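Local coordinates for protein binary enterotoxin of Clostridium perfringens component a (PDB 5WTZ) that transfers ADP-ribose from NAD+ to actin as component a of a two-part, iota-like enterotoxin, at residues Ile295-Arg300 and Thr343-Asn348; Leu154-His159 and Ala204-Asp209; Ser18-Ala23 and Glu176-Leu181; Asn258-Asp263 and Asp274-Ile279. All blocks are in the same frame, centred on the assembly; numbering follows the deposited sequence.

The chain folds into two ADP-ribosyltransferase-like halves, with contacts 2 and 3 in the first and contacts 4 and 1 in the second. Helix 16-31 opens contact 3. Strand 156-162 then opens contact 2 before residues 176-181 return to the helix, and strand 201-211 closes contact 2 last. The two loops therefore cross, tying an N-terminal helix to the small three-stranded sheet and pairing two strands of the five-stranded one. In the second half the contacts follow in series: contact 4 closes the short loop between helices 240-263 and 272-286, and contact 1 joins strand 295-301 to strand 341-344. Both touch NAD, with centres about 24 Å apart.

Contact 1: residues Ile295-Arg300 and Thr343-Asn348; sequences IITYRR and TTVLSN. With NAD (nicotinamide-adenine-dinucleotide), chain B.
Tyr298 and Thr344 form a single antiparallel hydrogen-bonded pair where strand 295-300 meets the end of strand 341-344: Tyr298 N donates to Thr344 O (2.8 Å) and Thr344 N to Tyr298 O (2.7 Å). Beyond Thr344 the second segment leaves the strand, and a water bridges Ile296 O and Val345 O where direct pairing has stopped. The Thr297 hydroxyl, carried opposite its backbone N (chi1 -166°), lies within reach of Thr343 OG1 (2.8 Å) and, more weakly, Thr344 O (3.1 Å). The two threonine side chains cross at about a right angle, and Thr343 OG1 also bonds Val385 O on the next strand. Tyr298 lays its ring against the departing loop. Ser347 CB stands over one face, 3.8 Å from the ring centroid in a CH-pi contact, while Thr344 O and Val345 O lie at the edge; the phenol oxygen goes on to Asn215. Arg300, bent at chi2 (-57°), brings NH2 to Ser347 O (2.9 Å) with the acceptor in the guanidinium plane; NH2 also bonds Phe61 O, and a second water joins NE to Leu346 O and Asn348 O. Arg299 instead extends to the dinucleotide, where NH1 meets O1N of NAD at 2.9 Å and NH2 bonds O2A weakly, with Glu305 holding NE. Tyr298-Arg299 and Ser342-Thr343-Thr344 probably correspond to the arginine and Ser-Thr-Ser elements of R-S-E ADP-ribosyltransferases, with threonine in the third place. Arg299 probably offsets the charge of the NAD diphosphate, while the threonine and backbone bonds join its strand to the segment beside the nicotinamide.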
# COMPACT_ATOMS: atom_id res chain seq x y z
N ILE A 295 7.68 -6.23 5.88
CA ILE A 295 6.77 -5.36 6.61
C ILE A 295 6.54 -4.08 5.79
O ILE A 295 7.41 -3.65 5.02
CB ILE A 295 7.30 -5.03 8.04
CG1 ILE A 295 6.21 -4.39 8.91
CG2 ILE A 295 8.59 -4.21 8.01
CD1 ILE A 295 6.56 -4.35 10.42
N ILE A 296 5.35 -3.52 5.91
CA ILE A 296 5.06 -2.20 5.38
C ILE A 296 5.35 -1.14 6.46
O ILE A 296 4.93 -1.28 7.60
CB ILE A 296 3.58 -2.07 4.92
CG1 ILE A 296 3.29 -3.05 3.77
CG2 ILE A 296 3.28 -0.63 4.55
CD1 ILE A 296 4.31 -2.97 2.61
N THR A 297 6.10 -0.09 6.11
CA THR A 297 6.30 1.01 7.04
C THR A 297 6.08 2.35 6.32
O THR A 297 5.98 2.39 5.10
CB THR A 297 7.70 0.96 7.70
OG1 THR A 297 7.72 1.85 8.82
CG2 THR A 297 8.83 1.30 6.68
N TYR A 298 5.98 3.44 7.08
CA TYR A 298 5.52 4.74 6.57
C TYR A 298 6.45 5.90 6.91
O TYR A 298 7.19 5.86 7.88
CB TYR A 298 4.12 5.06 7.11
CG TYR A 298 3.05 4.02 6.79
CD1 TYR A 298 2.85 2.91 7.63
CD2 TYR A 298 2.26 4.15 5.65
CE1 TYR A 298 1.87 1.97 7.33
CE2 TYR A 298 1.28 3.21 5.34
CZ TYR A 298 1.10 2.12 6.17
OH TYR A 298 0.13 1.21 5.86
N ARG A 299 6.38 6.97 6.12
CA ARG A 299 7.19 8.14 6.43
C ARG A 299 6.48 9.38 5.90
O ARG A 299 6.03 9.40 4.76
CB ARG A 299 8.59 8.04 5.81
CG ARG A 299 9.47 9.27 6.12
CD ARG A 299 10.91 9.11 5.59
NE ARG A 299 11.52 10.43 5.53
CZ ARG A 299 11.92 11.12 6.59
NH1 ARG A 299 11.84 10.57 7.81
NH2 ARG A 299 12.43 12.34 6.45
N ARG A 300 6.35 10.39 6.76
CA ARG A 300 5.92 11.71 6.34
C ARG A 300 7.16 12.43 5.84
O ARG A 300 8.05 12.79 6.62
CB ARG A 300 5.24 12.44 7.49
CG ARG A 300 4.04 11.65 8.06
CD ARG A 300 3.01 11.36 6.96
NE ARG A 300 1.94 10.42 7.33
CZ ARG A 300 0.64 10.68 7.19
NH1 ARG A 300 0.25 11.86 6.74
NH2 ARG A 300 -0.27 9.78 7.54
N THR A 343 11.21 5.97 9.94
CA THR A 343 9.89 5.52 9.47
C THR A 343 9.04 5.13 10.66
O THR A 343 9.55 4.85 11.74
CB THR A 343 9.95 4.30 8.51
OG1 THR A 343 10.15 3.09 9.25
CG2 THR A 343 11.05 4.46 7.47
N THR A 344 7.72 5.12 10.47
CA THR A 344 6.79 4.68 11.49
C THR A 344 5.92 3.58 10.90
O THR A 344 5.41 3.70 9.78
CB THR A 344 5.92 5.86 12.02
OG1 THR A 344 4.96 5.36 12.95
CG2 THR A 344 5.17 6.57 10.89
N VAL A 345 5.74 2.49 11.64
CA VAL A 345 4.98 1.38 11.11
C VAL A 345 3.47 1.63 11.13
O VAL A 345 2.70 0.78 10.64
CB VAL A 345 5.29 0.09 11.86
CG1 VAL A 345 6.79 -0.21 11.71
CG2 VAL A 345 4.89 0.19 13.33
N LEU A 346 3.04 2.77 11.67
CA LEU A 346 1.62 3.12 11.62
C LEU A 346 1.37 4.07 10.46
O LEU A 346 2.24 4.89 10.13
CB LEU A 346 1.15 3.77 12.92
CG LEU A 346 1.36 3.02 14.24
CD1 LEU A 346 0.74 3.80 15.39
CD2 LEU A 346 0.79 1.60 14.19
N SER A 347 0.19 3.99 9.87
CA SER A 347 -0.20 4.88 8.79
C SER A 347 -0.71 6.22 9.34
O SER A 347 -0.84 7.18 8.57
CB SER A 347 -1.27 4.23 7.89
OG SER A 347 -2.39 3.78 8.63
N ASN A 348 -0.97 6.28 10.65
CA ASN A 348 -1.39 7.51 11.34
C ASN A 348 -0.54 8.71 10.97
O ASN A 348 0.68 8.60 10.88
CB ASN A 348 -1.34 7.37 12.88
CG ASN A 348 -2.17 6.22 13.42
OD1 ASN A 348 -2.12 5.11 12.90
ND2 ASN A 348 -2.91 6.47 14.48
PA NAD B . 14.86 13.88 8.83
O1A NAD B . 16.28 14.14 9.30
O2A NAD B . 14.54 12.65 8.04
O5B NAD B . 14.33 15.13 7.97
C5B NAD B . 14.65 16.49 8.29
C4B NAD B . 14.56 17.33 7.03
O4B NAD B . 15.55 16.85 6.11
C3B NAD B . 13.20 17.20 6.35
O3B NAD B . 12.84 18.48 5.80
C2B NAD B . 13.46 16.19 5.24
O2B NAD B . 12.60 16.38 4.11
C1B NAD B . 14.93 16.42 4.89
N9A NAD B . 15.53 15.15 4.44
C8A NAD B . 15.58 14.00 5.13
N7A NAD B . 16.20 13.03 4.39
C5A NAD B . 16.52 13.58 3.21
C6A NAD B . 17.18 13.13 1.97
N6A NAD B . 17.62 11.86 1.86
N1A NAD B . 17.31 14.02 0.96
C2A NAD B . 16.88 15.29 1.07
N3A NAD B . 16.28 15.77 2.17
C4A NAD B . 16.07 14.97 3.24
O3 NAD B . 13.95 13.87 10.15
PN NAD B . 12.35 13.99 10.29
O1N NAD B . 11.74 12.75 9.67
O2N NAD B . 11.94 15.37 9.84
O5D NAD B . 12.24 13.93 11.89
C5D NAD B . 12.81 12.86 12.65
C4D NAD B . 12.23 12.89 14.05
O4D NAD B . 10.88 12.40 14.02
C3D NAD B . 12.97 11.91 14.94
O3D NAD B . 12.78 12.34 16.31
C2D NAD B . 12.26 10.61 14.70
O2D NAD B . 12.36 9.73 15.83
C1D NAD B . 10.82 11.04 14.42
N1N NAD B . 10.15 10.26 13.36
C2N NAD B . 9.76 10.84 12.21
C3N NAD B . 9.13 10.08 11.21
C7N NAD B . 8.67 10.70 9.92
O7N NAD B . 9.20 11.71 9.45
N7N NAD B . 7.63 10.12 9.34
C4N NAD B . 8.89 8.72 11.40
C5N NAD B . 9.31 8.15 12.59
C6N NAD B . 9.94 8.94 13.55
O HOH W 1 2.96 -1.56 9.40
O HOH W 2 2.54 7.81 8.95

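Contact 2: residues Leu154-His159 and Ala204-Asp209; sequences LPILVH and AKVDAD
His159 and Asp207 stand side by side on neighbouring strands and point the same way, joined by a bond from His159 ND1 to Asp207 OD1 of 2.8 Å. The carboxylate oxygen lies in the imidazole plane, yet the ring and carboxylate planes are 62° apart, and the donor reaches OD1 from above the carboxylate. With CG of His159 trans to the main-chain nitrogen (chi1 179°), the ring stands up beside the extended Lys205, whose CE comes within 3.8 Å of ND1; the lysine makes a long salt bridge to the same oxygen, NZ to Asp207 OD1 at 3.9 Å. At the far end of the ring NE2 bonds Asp11, and Tyr93 and Tyr95 stack on the imidazole. Two carboxylates could stabilise a protonated ring, although the nearby lysine would act against this. The opposite face of the sheet is apolar: Ile156 CG2 meets Val206 CG2 at 3.7 Å, Ile156 CG1 lies 4.2 Å from Ala204 CB, and Phe126 of helix 120-130 covers both Ile156 and Val206. Between the faces run five backbone hydrogen bonds, from Ala204 N to Pro155 O at one end and from Ala208 N to His159 O at the other. Residues 156-159 and 204-209 run parallel with a 22° twist, forming the parallel pair at the heart of the mixed 1-3-5-4-2 sheet of the first ADP-ribosyltransferase-like fold.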
# COMPACT_ATOMS: atom_id res chain seq x y z
N LEU A 154 -9.98 0.44 -20.70
CA LEU A 154 -8.75 0.18 -19.94
C LEU A 154 -7.85 -0.82 -20.69
O LEU A 154 -8.36 -1.64 -21.46
CB LEU A 154 -9.08 -0.35 -18.54
CG LEU A 154 -10.01 0.50 -17.67
CD1 LEU A 154 -10.25 -0.19 -16.33
CD2 LEU A 154 -9.41 1.88 -17.45
N PRO A 155 -6.53 -0.75 -20.48
CA PRO A 155 -5.54 -1.57 -21.21
C PRO A 155 -5.26 -2.96 -20.65
O PRO A 155 -4.72 -3.80 -21.36
CB PRO A 155 -4.27 -0.72 -21.11
CG PRO A 155 -4.40 -0.06 -19.77
CD PRO A 155 -5.87 0.31 -19.69
N ILE A 156 -5.63 -3.19 -19.39
CA ILE A 156 -5.17 -4.37 -18.67
C ILE A 156 -6.32 -5.21 -18.18
O ILE A 156 -7.36 -4.69 -17.77
CB ILE A 156 -4.28 -3.94 -17.45
CG1 ILE A 156 -3.05 -3.17 -17.93
CG2 ILE A 156 -3.90 -5.14 -16.57
CD1 ILE A 156 -2.46 -2.20 -16.86
N LEU A 157 -6.16 -6.52 -18.25
CA LEU A 157 -7.08 -7.46 -17.64
C LEU A 157 -6.33 -8.18 -16.53
O LEU A 157 -5.29 -8.84 -16.77
CB LEU A 157 -7.63 -8.47 -18.65
CG LEU A 157 -8.40 -9.65 -18.03
CD1 LEU A 157 -9.71 -9.17 -17.39
CD2 LEU A 157 -8.68 -10.75 -19.06
N VAL A 158 -6.84 -8.07 -15.30
CA VAL A 158 -6.24 -8.76 -14.17
C VAL A 158 -6.98 -10.07 -13.91
O VAL A 158 -8.19 -10.10 -13.76
CB VAL A 158 -6.24 -7.90 -12.88
CG1 VAL A 158 -5.58 -8.65 -11.72
CG2 VAL A 158 -5.51 -6.57 -13.11
N HIS A 159 -6.20 -11.14 -13.85
CA HIS A 159 -6.67 -12.48 -13.58
C HIS A 159 -6.09 -12.90 -12.23
O HIS A 159 -4.97 -13.38 -12.15
CB HIS A 159 -6.24 -13.41 -14.72
CG HIS A 159 -6.64 -14.84 -14.56
ND1 HIS A 159 -5.78 -15.88 -14.83
CD2 HIS A 159 -7.82 -15.40 -14.20
CE1 HIS A 159 -6.41 -17.03 -14.62
NE2 HIS A 159 -7.64 -16.77 -14.24
N ALA A 204 -3.36 -6.34 -22.06
CA ALA A 204 -2.29 -6.92 -21.26
C ALA A 204 -2.91 -7.70 -20.10
O ALA A 204 -3.54 -7.12 -19.22
CB ALA A 204 -1.35 -5.83 -20.75
N LYS A 205 -2.76 -9.02 -20.12
CA LYS A 205 -3.31 -9.86 -19.07
C LYS A 205 -2.27 -10.09 -17.96
O LYS A 205 -1.25 -10.75 -18.16
CB LYS A 205 -3.79 -11.18 -19.63
CG LYS A 205 -4.41 -12.12 -18.62
CD LYS A 205 -4.69 -13.46 -19.26
CE LYS A 205 -4.88 -14.55 -18.23
NZ LYS A 205 -4.98 -15.89 -18.88
N VAL A 206 -2.56 -9.54 -16.79
CA VAL A 206 -1.73 -9.74 -15.61
C VAL A 206 -2.30 -10.88 -14.78
O VAL A 206 -3.41 -10.77 -14.23
CB VAL A 206 -1.64 -8.45 -14.75
CG1 VAL A 206 -0.80 -8.68 -13.50
CG2 VAL A 206 -1.05 -7.30 -15.57
N ASP A 207 -1.59 -11.99 -14.73
CA ASP A 207 -1.90 -13.03 -13.77
C ASP A 207 -1.30 -12.58 -12.45
O ASP A 207 -0.18 -12.07 -12.41
CB ASP A 207 -1.33 -14.39 -14.17
CG ASP A 207 -2.06 -15.01 -15.36
OD1 ASP A 207 -3.29 -14.81 -15.51
OD2 ASP A 207 -1.41 -15.72 -16.14
N ALA A 208 -2.05 -12.74 -11.36
CA ALA A 208 -1.55 -12.35 -10.05
C ALA A 208 -2.16 -13.14 -8.90
O ALA A 208 -3.26 -13.72 -9.02
CB ALA A 208 -1.78 -10.86 -9.83
N ASP A 209 -1.45 -13.13 -7.79
CA ASP A 209 -1.93 -13.68 -6.53
C ASP A 209 -2.38 -12.59 -5.58
O ASP A 209 -1.75 -11.53 -5.45
CB ASP A 209 -0.84 -14.50 -5.82
CG ASP A 209 -0.57 -15.84 -6.49
OD1 ASP A 209 -1.33 -16.30 -7.35
OD2 ASP A 209 0.45 -16.43 -6.12

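Contact 3: residues Ser18-Ala23 and Glu176-Leu181; sequences SATLWA and ENLRVL
Ala23 and Thr20, one helical turn apart, present their methyl groups to the segment 176-181. Ala23 CB meets Leu178 CD1 at 3.5 Å, while Thr20 CG2 lies 3.6 Å from both Glu176 CA and Asn177 N. The leucine branch drops between the two helix residues: its CD1 is also 4.0 Å from Thr20 O, and its CB approaches Ala23. No hydrogen bond crosses, so the fit rests on small apolar groups laid against backbone and one branched side chain. Thr20 is set by its own helix, since a chi1 of 53° turns OG1 back to the carbonyls of Lys16 and Asn17 and leaves CG2 facing the loop. Asn177 takes a left-handed backbone conformation (phi 47°), and its OD1 accepts a bond from Lys16 NZ, a second tie between helix and loop. Further out, Leu178 rests on Lys24 and Lys27, and Ala23 also touches Met145 and Ser170. The strand beginning at Arg179 bonds to strand 141-144 on one side and strand 168-171 on the other, and Arg179 forms a salt bridge with Asp142. Arg179 appears to take the place that NAD-binding Glu384 has in the second half. The contact thus sets an N-terminal helix against the entry to the central strand of the small antiparallel sheet, probably the counterpart of the glutamate-bearing strand in the ADP-ribosyltransferase fold.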
# COMPACT_ATOMS: atom_id res chain seq x y z
N SER A 18 -23.03 -21.32 -13.99
CA SER A 18 -22.67 -22.01 -12.75
C SER A 18 -22.17 -21.03 -11.70
O SER A 18 -22.42 -21.20 -10.51
CB SER A 18 -21.60 -23.06 -13.01
OG SER A 18 -20.35 -22.42 -13.18
N ALA A 19 -21.45 -20.01 -12.16
CA ALA A 19 -20.92 -18.98 -11.28
C ALA A 19 -22.04 -18.28 -10.52
O ALA A 19 -21.95 -18.10 -9.31
CB ALA A 19 -20.07 -17.96 -12.07
N THR A 20 -23.10 -17.88 -11.24
CA THR A 20 -24.22 -17.19 -10.61
C THR A 20 -24.98 -18.13 -9.70
O THR A 20 -25.50 -17.71 -8.66
CB THR A 20 -25.20 -16.57 -11.65
OG1 THR A 20 -25.63 -17.57 -12.58
CG2 THR A 20 -24.58 -15.38 -12.39
N LEU A 21 -25.05 -19.41 -10.08
CA LEU A 21 -25.72 -20.39 -9.24
C LEU A 21 -24.95 -20.49 -7.94
O LEU A 21 -25.49 -20.21 -6.86
CB LEU A 21 -25.81 -21.75 -9.93
CG LEU A 21 -26.83 -22.66 -9.26
CD1 LEU A 21 -28.18 -21.94 -9.14
CD2 LEU A 21 -26.97 -23.97 -10.00
N TRP A 22 -23.68 -20.88 -8.07
CA TRP A 22 -22.73 -20.87 -6.96
C TRP A 22 -22.85 -19.58 -6.16
O TRP A 22 -22.98 -19.62 -4.93
CB TRP A 22 -21.30 -21.03 -7.49
CG TRP A 22 -20.25 -20.89 -6.44
CD1 TRP A 22 -19.91 -21.81 -5.48
CD2 TRP A 22 -19.38 -19.77 -6.24
NE1 TRP A 22 -18.89 -21.33 -4.70
CE2 TRP A 22 -18.54 -20.08 -5.15
CE3 TRP A 22 -19.22 -18.54 -6.89
CZ2 TRP A 22 -17.57 -19.20 -4.69
CZ3 TRP A 22 -18.25 -17.67 -6.42
CH2 TRP A 22 -17.44 -18.01 -5.33
N ALA A 23 -22.86 -18.44 -6.86
CA ALA A 23 -22.97 -17.15 -6.21
C ALA A 23 -24.29 -16.99 -5.49
O ALA A 23 -24.39 -16.29 -4.49
CB ALA A 23 -22.82 -16.04 -7.23
N GLU A 176 -27.75 -12.27 -12.78
CA GLU A 176 -26.78 -12.82 -13.68
C GLU A 176 -25.59 -11.86 -13.51
O GLU A 176 -25.76 -10.81 -12.89
CB GLU A 176 -27.30 -12.85 -15.13
CG GLU A 176 -28.72 -13.39 -15.31
CD GLU A 176 -28.93 -14.74 -14.65
OE1 GLU A 176 -28.74 -15.76 -15.34
OE2 GLU A 176 -29.31 -14.77 -13.46
N ASN A 177 -24.39 -12.20 -13.98
CA ASN A 177 -23.23 -11.31 -13.78
C ASN A 177 -23.03 -10.75 -12.36
O ASN A 177 -23.00 -9.54 -12.16
CB ASN A 177 -23.29 -10.14 -14.77
CG ASN A 177 -22.90 -10.57 -16.15
OD1 ASN A 177 -23.57 -11.41 -16.75
ND2 ASN A 177 -21.82 -10.00 -16.67
N LEU A 178 -22.89 -11.64 -11.39
CA LEU A 178 -22.71 -11.25 -9.99
C LEU A 178 -21.27 -10.94 -9.60
O LEU A 178 -20.33 -11.51 -10.15
CB LEU A 178 -23.21 -12.36 -9.08
CG LEU A 178 -24.71 -12.34 -8.94
CD1 LEU A 178 -25.08 -13.75 -8.67
CD2 LEU A 178 -25.14 -11.44 -7.80
N ARG A 179 -21.11 -10.06 -8.61
CA ARG A 179 -19.78 -9.60 -8.21
C ARG A 179 -19.27 -10.26 -6.93
O ARG A 179 -20.01 -10.88 -6.17
CB ARG A 179 -19.80 -8.08 -8.02
CG ARG A 179 -20.43 -7.33 -9.17
CD ARG A 179 -20.26 -5.82 -9.04
NE ARG A 179 -18.85 -5.44 -9.01
CZ ARG A 179 -18.06 -5.44 -10.07
NH1 ARG A 179 -18.54 -5.81 -11.25
NH2 ARG A 179 -16.79 -5.08 -9.97
N VAL A 180 -17.97 -10.13 -6.72
CA VAL A 180 -17.31 -10.68 -5.55
C VAL A 180 -16.65 -9.56 -4.77
O VAL A 180 -15.86 -8.79 -5.30
CB VAL A 180 -16.26 -11.74 -5.96
CG1 VAL A 180 -15.45 -12.18 -4.74
CG2 VAL A 180 -16.95 -12.92 -6.65
N LEU A 181 -16.99 -9.46 -3.49
CA LEU A 181 -16.48 -8.38 -2.67
C LEU A 181 -15.37 -8.90 -1.76
O LEU A 181 -15.59 -9.74 -0.89
CB LEU A 181 -17.63 -7.77 -1.86
CG LEU A 181 -17.38 -6.57 -0.95
CD1 LEU A 181 -16.56 -5.50 -1.63
CD2 LEU A 181 -18.71 -6.01 -0.47

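Contact 4: residues Asn258-Asp263 and Asp274-Ile279; sequences NKYLLD and DLEEKI. With NAD (nicotinamide-adenine-dinucleotide), chain B.
Tyr260 faces Leu275 and Glu276 where helices 258-263 and 274-279 cross almost perpendicularly (-99°), their axes 10.6 Å apart. The tyrosine carries the contact. Its CG lies opposite the backbone N (chi1 179°), which sends the ring across to the second helix, and its hydroxyl donates to Glu276 OE2 at 2.6 Å. Glu276, bent at chi2, comes across the end of the phenol at about a right angle; its carboxylate stands 88° to the ring, and the phenol oxygen meets OE2 from above the carboxylate plane. Leu275 lies over one ring face, CB offset toward the rim, and its CD1 is 3.7 Å from Tyr260 CD1. The methyl Ile279 CD1 lies at the ring edge, 3.5 Å from Tyr260 CD2, and also meets Leu261 CD2 tip to tip at 3.7 Å. This corner joins the two helices that precede strand 295-301 in the second ADP-ribosyltransferase fold, and helix 240-263 also lines the nucleotide pocket. From another side of that helix Asn258 ND2 gives NAD O1A a nearly straight bond of 3.0 Å, with Tyr249 OH as a further partner of ND2. One turn on, Leu262 packs on the adenine, CD1 lying 3.3 Å from N1A of NAD and CD2 3.6 Å from its C2A.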
# COMPACT_ATOMS: atom_id res chain seq x y z
N ASN A 258 21.60 13.61 9.73
CA ASN A 258 21.10 13.39 8.38
C ASN A 258 21.55 14.53 7.45
O ASN A 258 21.85 14.29 6.29
CB ASN A 258 19.58 13.20 8.38
CG ASN A 258 19.18 11.79 8.85
OD1 ASN A 258 19.96 10.83 8.74
ND2 ASN A 258 17.95 11.65 9.34
N LYS A 259 21.67 15.75 7.97
CA LYS A 259 22.26 16.86 7.19
C LYS A 259 23.68 16.54 6.71
O LYS A 259 24.03 16.80 5.56
CB LYS A 259 22.28 18.15 8.00
CG LYS A 259 21.04 19.03 7.88
CD LYS A 259 21.22 20.28 8.75
CE LYS A 259 20.02 21.22 8.73
NZ LYS A 259 20.39 22.54 9.33
N TYR A 260 24.49 15.99 7.60
CA TYR A 260 25.86 15.66 7.26
C TYR A 260 25.92 14.53 6.23
O TYR A 260 26.71 14.58 5.29
CB TYR A 260 26.64 15.25 8.51
CG TYR A 260 28.05 14.87 8.19
CD1 TYR A 260 29.01 15.85 7.95
CD2 TYR A 260 28.44 13.54 8.09
CE1 TYR A 260 30.32 15.51 7.65
CE2 TYR A 260 29.73 13.19 7.78
CZ TYR A 260 30.67 14.18 7.56
OH TYR A 260 31.96 13.84 7.25
N LEU A 261 25.10 13.51 6.44
CA LEU A 261 25.04 12.39 5.50
C LEU A 261 24.59 12.85 4.12
O LEU A 261 25.05 12.33 3.10
CB LEU A 261 24.10 11.30 6.03
CG LEU A 261 24.64 10.33 7.08
CD1 LEU A 261 23.56 9.41 7.59
CD2 LEU A 261 25.81 9.51 6.55
N LEU A 262 23.70 13.84 4.08
CA LEU A 262 23.14 14.26 2.80
C LEU A 262 24.16 15.03 1.96
O LEU A 262 24.29 14.77 0.76
CB LEU A 262 21.87 15.09 3.01
CG LEU A 262 21.18 15.56 1.73
CD1 LEU A 262 20.64 14.38 0.90
CD2 LEU A 262 20.07 16.54 2.08
N ASP A 263 24.88 15.97 2.57
CA ASP A 263 25.82 16.80 1.80
C ASP A 263 27.01 17.32 2.61
O ASP A 263 27.63 18.31 2.23
CB ASP A 263 25.07 17.98 1.18
CG ASP A 263 24.36 18.82 2.22
OD1 ASP A 263 24.63 18.64 3.42
OD2 ASP A 263 23.52 19.66 1.83
N ASP A 274 33.23 13.74 15.33
CA ASP A 274 32.10 13.51 16.23
C ASP A 274 30.87 13.03 15.47
O ASP A 274 30.14 12.16 15.94
CB ASP A 274 31.77 14.78 17.02
CG ASP A 274 32.80 15.07 18.10
OD1 ASP A 274 32.85 14.32 19.10
OD2 ASP A 274 33.55 16.05 17.94
N LEU A 275 30.65 13.61 14.29
CA LEU A 275 29.53 13.19 13.45
C LEU A 275 29.75 11.79 12.90
O LEU A 275 28.83 10.97 12.92
CB LEU A 275 29.32 14.18 12.30
CG LEU A 275 28.60 15.49 12.62
CD1 LEU A 275 28.98 16.54 11.59
CD2 LEU A 275 27.10 15.28 12.65
N GLU A 276 30.95 11.53 12.40
CA GLU A 276 31.27 10.20 11.88
C GLU A 276 31.11 9.11 12.95
O GLU A 276 30.60 8.03 12.66
CB GLU A 276 32.70 10.15 11.31
CG GLU A 276 32.97 11.10 10.15
CD GLU A 276 32.27 10.71 8.86
OE1 GLU A 276 31.46 9.76 8.87
OE2 GLU A 276 32.54 11.36 7.83
N GLU A 277 31.55 9.38 14.17
CA GLU A 277 31.46 8.41 15.26
C GLU A 277 30.01 8.06 15.52
O GLU A 277 29.66 6.90 15.70
CB GLU A 277 32.10 8.94 16.56
CG GLU A 277 32.14 7.89 17.68
CD GLU A 277 32.02 8.47 19.09
OE1 GLU A 277 32.02 9.71 19.24
OE2 GLU A 277 31.93 7.69 20.06
N LYS A 278 29.16 9.08 15.55
CA LYS A 278 27.74 8.86 15.79
C LYS A 278 27.14 8.04 14.65
O LYS A 278 26.38 7.09 14.89
CB LYS A 278 27.00 10.18 15.93
CG LYS A 278 27.44 11.00 17.13
CD LYS A 278 26.27 11.71 17.78
CE LYS A 278 26.75 12.87 18.64
NZ LYS A 278 27.13 14.04 17.79
N ILE A 279 27.48 8.40 13.42
CA ILE A 279 26.95 7.70 12.25
C ILE A 279 27.42 6.25 12.26
O ILE A 279 26.64 5.33 11.99
CB ILE A 279 27.37 8.41 10.95
CG1 ILE A 279 26.58 9.72 10.79
CG2 ILE A 279 27.13 7.51 9.74
CD1 ILE A 279 27.21 10.70 9.81
PA NAD B . 14.86 13.88 8.83
O1A NAD B . 16.28 14.14 9.30
O2A NAD B . 14.54 12.65 8.04
O5B NAD B . 14.33 15.13 7.97
C5B NAD B . 14.65 16.49 8.29
C4B NAD B . 14.56 17.33 7.03
O4B NAD B . 15.55 16.85 6.11
C3B NAD B . 13.20 17.20 6.35
O3B NAD B . 12.84 18.48 5.80
C2B NAD B . 13.46 16.19 5.24
O2B NAD B . 12.60 16.38 4.11
C1B NAD B . 14.93 16.42 4.89
N9A NAD B . 15.53 15.15 4.44
C8A NAD B . 15.58 14.00 5.13
N7A NAD B . 16.20 13.03 4.39
C5A NAD B . 16.52 13.58 3.21
C6A NAD B . 17.18 13.13 1.97
N6A NAD B . 17.62 11.86 1.86
N1A NAD B . 17.31 14.02 0.96
C2A NAD B . 16.88 15.29 1.07
N3A NAD B . 16.28 15.77 2.17
C4A NAD B . 16.07 14.97 3.24
O3 NAD B . 13.95 13.87 10.15
PN NAD B . 12.35 13.99 10.29
O1N NAD B . 11.74 12.75 9.67
O2N NAD B . 11.94 15.37 9.84
O5D NAD B . 12.24 13.93 11.89
C5D NAD B . 12.81 12.86 12.65
C4D NAD B . 12.23 12.89 14.05
O4D NAD B . 10.88 12.40 14.02
C3D NAD B . 12.97 11.91 14.94
O3D NAD B . 12.78 12.34 16.31
C2D NAD B . 12.26 10.61 14.70
O2D NAD B . 12.36 9.73 15.83
C1D NAD B . 10.82 11.04 14.42
N1N NAD B . 10.15 10.26 13.36
C2N NAD B . 9.76 10.84 12.21
C3N NAD B . 9.13 10.08 11.21
C7N NAD B . 8.67 10.70 9.92
O7N NAD B . 9.20 11.71 9.45
N7N NAD B . 7.63 10.12 9.34
C4N NAD B . 8.89 8.72 11.40
C5N NAD B . 9.31 8.15 12.59
C6N NAD B . 9.94 8.94 13.55